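Hypothetical P60 katanin (Sulfolobus acidocaldarius, PDB 2W2U) forms part of the archaeal cell division machinery as an ATP-hydrolysing AAA ATPase, represented here by its MIT domain bound to an ESCRT-III peptide. Local coordinates at residues L15-A26 with N41-L52. Numbering follows the deposited sequence.
Sequences LEEMARKYAINA and NYKKAIEVLAQL
Tyr-22 settles as a knob into a hole lined by Asn-41, Lys-44, Ala-45 and Val-48, a clear example of how antiparallel helices mesh. At its root, CB packs on Asn-41 O, 3.5 Å away, and on Ala-45 N and CB. CG stands beside the backbone N and anti to the carbonyl carbon (chi1 -72°), which lays the ring against the turn carrying Lys-44. Lys-44 CB sits over the ring centre in a CH-pi contact, 3.7 Å from the centroid of Tyr-22. At the edge, CD1 meets Asn-41 OD1, while CE1 faces Lys-44 CD, on the side that Lys-44 CB covers; along the other flank, CD2 nears Lys-44 O and CE2 meets Val-48 CG2 edge-on. CZ ends the walk beneath Lys-44 CB and CD. An alanine here would keep the touch on Ala-45 but would probably leave Lys-44 CB without its ring and the hole largely unfilled.

Val-48 returns the gesture, entering between Leu-15, Met-18, Ala-19 and Tyr-22, with CG1 3.2 Å from Leu-15 O and CG2 against Met-18 SD. Small side chains let the backbones come close: Ala-19 CA and Ala-45 CA are 4.6 Å apart. Toward one end, Ala-26 CB lies over a Tyr-42 ring face in a second CH-pi contact, while Tyr-42 OH hydrogen-bonds Asp-30. With N-to-C directions 159° apart, the segments belong to the first two helices of the three-helix bundle characteristic of MIT domains.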
loop_
_atom_site.group_PDB
_atom_site.type_symbol
_atom_site.label_atom_id
_atom_site.label_comp_id
_atom_site.label_asym_id
_atom_site.label_seq_id
_atom_site.Cartn_x
_atom_site.Cartn_y
_atom_site.Cartn_z
ATOM N N LEU A 15 5.577 -8.721 -6.577
ATOM C CA LEU A 15 5.360 -7.312 -6.235
ATOM C C LEU A 15 4.179 -7.124 -5.281
ATOM O O LEU A 15 4.245 -6.313 -4.361
ATOM C CB LEU A 15 5.186 -6.450 -7.493
ATOM C CG LEU A 15 6.432 -6.197 -8.358
ATOM C CD1 LEU A 15 6.022 -5.668 -9.715
ATOM C CD2 LEU A 15 7.432 -5.239 -7.685
ATOM N N GLU A 16 3.106 -7.879 -5.497
ATOM C CA GLU A 16 1.958 -7.844 -4.589
ATOM C C GLU A 16 2.349 -8.154 -3.140
ATOM O O GLU A 16 1.917 -7.462 -2.220
ATOM C CB GLU A 16 0.834 -8.765 -5.082
ATOM C CG GLU A 16 0.079 -8.173 -6.270
ATOM C CD GLU A 16 -0.870 -9.142 -6.954
ATOM O OE1 GLU A 16 -0.857 -10.351 -6.639
ATOM O OE2 GLU A 16 -1.645 -8.679 -7.817
ATOM N N GLU A 17 3.173 -9.183 -2.951
ATOM C CA GLU A 17 3.690 -9.545 -1.626
ATOM C C GLU A 17 4.583 -8.448 -1.018
ATOM O O GLU A 17 4.506 -8.168 0.189
ATOM C CB GLU A 17 4.420 -10.900 -1.692
ATOM C CG GLU A 17 5.477 -11.156 -0.598
ATOM C CD GLU A 17 4.928 -11.205 0.833
ATOM O OE1 GLU A 17 3.719 -11.485 1.034
ATOM O OE2 GLU A 17 5.729 -10.958 1.764
ATOM N N MET A 18 5.422 -7.844 -1.860
ATOM C CA MET A 18 6.274 -6.717 -1.473
ATOM C C MET A 18 5.443 -5.540 -0.968
ATOM O O MET A 18 5.725 -4.989 0.090
ATOM C CB MET A 18 7.144 -6.280 -2.657
ATOM C CG MET A 18 8.240 -5.260 -2.329
ATOM S SD MET A 18 9.189 -4.776 -3.800
ATOM C CE MET A 18 9.739 -6.366 -4.396
ATOM N N ALA A 19 4.426 -5.160 -1.738
ATOM C CA ALA A 19 3.474 -4.121 -1.345
ATOM C C ALA A 19 2.772 -4.462 -0.030
ATOM O O ALA A 19 2.639 -3.603 0.844
ATOM C CB ALA A 19 2.449 -3.892 -2.457
ATOM N N ARG A 20 2.342 -5.722 0.102
ATOM C CA ARG A 20 1.708 -6.229 1.325
ATOM C C ARG A 20 2.589 -6.072 2.570
ATOM O O ARG A 20 2.125 -5.573 3.590
ATOM C CB ARG A 20 1.289 -7.692 1.150
ATOM C CG ARG A 20 0.511 -8.260 2.328
ATOM C CD ARG A 20 0.059 -9.707 2.097
ATOM N NE ARG A 20 -0.828 -9.826 0.938
ATOM C CZ ARG A 20 -0.493 -10.396 -0.217
ATOM N NH1 ARG A 20 0.713 -10.931 -0.389
ATOM N NH2 ARG A 20 -1.377 -10.442 -1.205
ATOM N N LYS A 21 3.845 -6.508 2.476
ATOM C CA LYS A 21 4.833 -6.360 3.550
ATOM C C LYS A 21 4.978 -4.900 3.988
ATOM O O LYS A 21 4.971 -4.607 5.181
ATOM C CB LYS A 21 6.191 -6.945 3.120
ATOM C CG LYS A 21 7.413 -6.417 3.902
ATOM C CD LYS A 21 8.743 -7.085 3.508
ATOM C CE LYS A 21 9.086 -6.956 2.013
ATOM N NZ LYS A 21 8.778 -8.217 1.248
ATOM N N TYR A 22 5.092 -3.990 3.023
ATOM C CA TYR A 22 5.156 -2.560 3.327
ATOM C C TYR A 22 3.880 -2.036 3.987
ATOM O O TYR A 22 3.950 -1.298 4.976
ATOM C CB TYR A 22 5.490 -1.739 2.076
ATOM C CG TYR A 22 6.920 -1.877 1.609
ATOM C CD1 TYR A 22 7.977 -1.661 2.483
ATOM C CD2 TYR A 22 7.216 -2.207 0.286
ATOM C CE1 TYR A 22 9.297 -1.773 2.064
ATOM C CE2 TYR A 22 8.538 -2.328 -0.145
ATOM C CZ TYR A 22 9.571 -2.105 0.752
ATOM O OH TYR A 22 10.887 -2.215 0.350
ATOM N N ALA A 23 2.728 -2.428 3.443
ATOM C CA ALA A 23 1.426 -2.017 3.971
ATOM C C ALA A 23 1.216 -2.483 5.414
ATOM O O ALA A 23 0.753 -1.714 6.254
ATOM C CB ALA A 23 0.299 -2.519 3.074
ATOM N N ILE A 24 1.569 -3.736 5.691
ATOM C CA ILE A 24 1.508 -4.296 7.043
ATOM C C ILE A 24 2.458 -3.552 7.996
ATOM O O ILE A 24 2.086 -3.253 9.133
ATOM C CB ILE A 24 1.797 -5.828 7.048
ATOM C CG1 ILE A 24 0.680 -6.591 6.321
ATOM C CG2 ILE A 24 1.955 -6.364 8.473
ATOM C CD1 ILE A 24 0.985 -8.080 6.108
ATOM N N ASN A 25 3.670 -3.254 7.532
ATOM C CA ASN A 25 4.625 -2.464 8.317
ATOM C C ASN A 25 4.091 -1.071 8.658
ATOM O O ASN A 25 4.286 -0.584 9.771
ATOM C CB ASN A 25 5.967 -2.330 7.589
ATOM C CG ASN A 25 6.779 -3.615 7.588
ATOM O OD1 ASN A 25 6.459 -4.580 8.285
ATOM N ND2 ASN A 25 7.849 -3.626 6.798
ATOM N N ALA A 26 3.418 -0.448 7.694
ATOM C CA ALA A 26 2.862 0.895 7.851
ATOM C C ALA A 26 1.695 0.957 8.841
ATOM O O ALA A 26 1.633 1.858 9.677
ATOM C CB ALA A 26 2.441 1.444 6.501
ATOM N N ASN A 41 6.631 3.597 5.168
ATOM C CA ASN A 41 6.142 2.314 4.699
ATOM C C ASN A 41 4.919 2.406 3.770
ATOM O O ASN A 41 4.823 1.655 2.802
ATOM C CB ASN A 41 5.912 1.385 5.893
ATOM C CG ASN A 41 7.212 0.786 6.411
ATOM O OD1 ASN A 41 7.806 -0.069 5.755
ATOM N ND2 ASN A 41 7.666 1.239 7.583
ATOM N N TYR A 42 4.009 3.340 4.059
ATOM C CA TYR A 42 2.877 3.640 3.171
ATOM C C TYR A 42 3.386 4.093 1.793
ATOM O O TYR A 42 2.888 3.634 0.757
ATOM C CB TYR A 42 1.975 4.736 3.764
ATOM C CG TYR A 42 0.995 4.307 4.847
ATOM C CD1 TYR A 42 0.105 3.243 4.649
ATOM C CD2 TYR A 42 0.924 5.005 6.053
ATOM C CE1 TYR A 42 -0.803 2.866 5.647
ATOM C CE2 TYR A 42 0.026 4.640 7.056
ATOM C CZ TYR A 42 -0.836 3.574 6.842
ATOM O OH TYR A 42 -1.716 3.224 7.830
ATOM N N LYS A 43 4.378 4.988 1.787
ATOM C CA LYS A 43 4.948 5.504 0.538
ATOM C C LYS A 43 5.577 4.386 -0.285
ATOM O O LYS A 43 5.492 4.386 -1.513
ATOM C CB LYS A 43 5.998 6.585 0.805
ATOM C CG LYS A 43 5.450 7.917 1.268
ATOM C CD LYS A 43 6.543 8.979 1.220
ATOM C CE LYS A 43 6.130 10.247 1.941
ATOM N NZ LYS A 43 5.184 11.079 1.168
ATOM N N LYS A 44 6.214 3.445 0.411
ATOM C CA LYS A 44 6.881 2.317 -0.233
ATOM C C LYS A 44 5.873 1.320 -0.792
ATOM O O LYS A 44 6.115 0.703 -1.828
ATOM C CB LYS A 44 7.879 1.643 0.719
ATOM C CG LYS A 44 9.157 2.459 0.916
ATOM C CD LYS A 44 10.102 1.817 1.926
ATOM C CE LYS A 44 11.347 2.681 2.180
ATOM N NZ LYS A 44 12.163 2.933 0.942
ATOM N N ALA A 45 4.747 1.171 -0.100
ATOM C CA ALA A 45 3.624 0.382 -0.606
ATOM C C ALA A 45 3.007 1.050 -1.841
ATOM O O ALA A 45 2.713 0.379 -2.834
ATOM C CB ALA A 45 2.583 0.184 0.484
ATOM N N ILE A 46 2.831 2.371 -1.773
ATOM C CA ILE A 46 2.305 3.162 -2.898
ATOM C C ILE A 46 3.178 3.000 -4.150
ATOM O O ILE A 46 2.670 2.721 -5.238
ATOM C CB ILE A 46 2.133 4.665 -2.534
ATOM C CG1 ILE A 46 0.944 4.852 -1.591
ATOM C CG2 ILE A 46 1.932 5.521 -3.806
ATOM C CD1 ILE A 46 0.967 6.167 -0.799
ATOM N N GLU A 47 4.491 3.144 -3.978
ATOM C CA GLU A 47 5.426 2.993 -5.089
ATOM C C GLU A 47 5.365 1.604 -5.743
ATOM O O GLU A 47 5.390 1.493 -6.969
ATOM C CB GLU A 47 6.851 3.321 -4.637
ATOM C CG GLU A 47 7.836 3.517 -5.780
ATOM C CD GLU A 47 9.280 3.576 -5.301
ATOM O OE1 GLU A 47 9.525 3.342 -4.094
ATOM O OE2 GLU A 47 10.168 3.856 -6.135
ATOM N N VAL A 48 5.293 0.549 -4.935
ATOM C CA VAL A 48 5.151 -0.813 -5.486
ATOM C C VAL A 48 3.793 -0.977 -6.182
ATOM O O VAL A 48 3.708 -1.582 -7.253
ATOM C CB VAL A 48 5.343 -1.922 -4.416
ATOM C CG1 VAL A 48 5.210 -3.304 -5.040
ATOM C CG2 VAL A 48 6.711 -1.791 -3.729
ATOM N N LEU A 49 2.741 -0.428 -5.573
ATOM C CA LEU A 49 1.395 -0.489 -6.146
ATOM C C LEU A 49 1.286 0.318 -7.447
ATOM O O LEU A 49 0.584 -0.089 -8.372
ATOM C CB LEU A 49 0.329 -0.061 -5.124
ATOM C CG LEU A 49 0.031 -0.990 -3.930
ATOM C CD1 LEU A 49 -0.812 -0.286 -2.856
ATOM C CD2 LEU A 49 -0.639 -2.295 -4.361
ATOM N N ALA A 50 2.001 1.440 -7.522
ATOM C CA ALA A 50 2.073 2.220 -8.759
ATOM C C ALA A 50 2.770 1.432 -9.870
ATOM O O ALA A 50 2.353 1.484 -11.026
ATOM C CB ALA A 50 2.763 3.570 -8.522
ATOM N N GLN A 51 3.816 0.692 -9.508
ATOM C CA GLN A 51 4.530 -0.162 -10.454
ATOM C C GLN A 51 3.627 -1.277 -11.007
ATOM O O GLN A 51 3.641 -1.556 -12.215
ATOM C CB GLN A 51 5.777 -0.764 -9.795
ATOM C CG GLN A 51 6.579 -1.699 -10.699
ATOM C CD GLN A 51 7.295 -0.958 -11.813
ATOM O OE1 GLN A 51 8.061 -0.032 -11.554
ATOM N NE2 GLN A 51 7.060 -1.369 -13.061
ATOM N N LEU A 52 2.863 -1.904 -10.107
ATOM C CA LEU A 52 1.864 -2.918 -10.471
ATOM C C LEU A 52 0.794 -2.368 -11.420
ATOM O O LEU A 52 0.445 -3.018 -12.404
ATOM C CB LEU A 52 1.230 -3.536 -9.216
ATOM C CG LEU A 52 2.011 -4.630 -8.467
ATOM C CD1 LEU A 52 1.483 -4.812 -7.059
ATOM C CD2 LEU A 52 1.992 -5.966 -9.209
#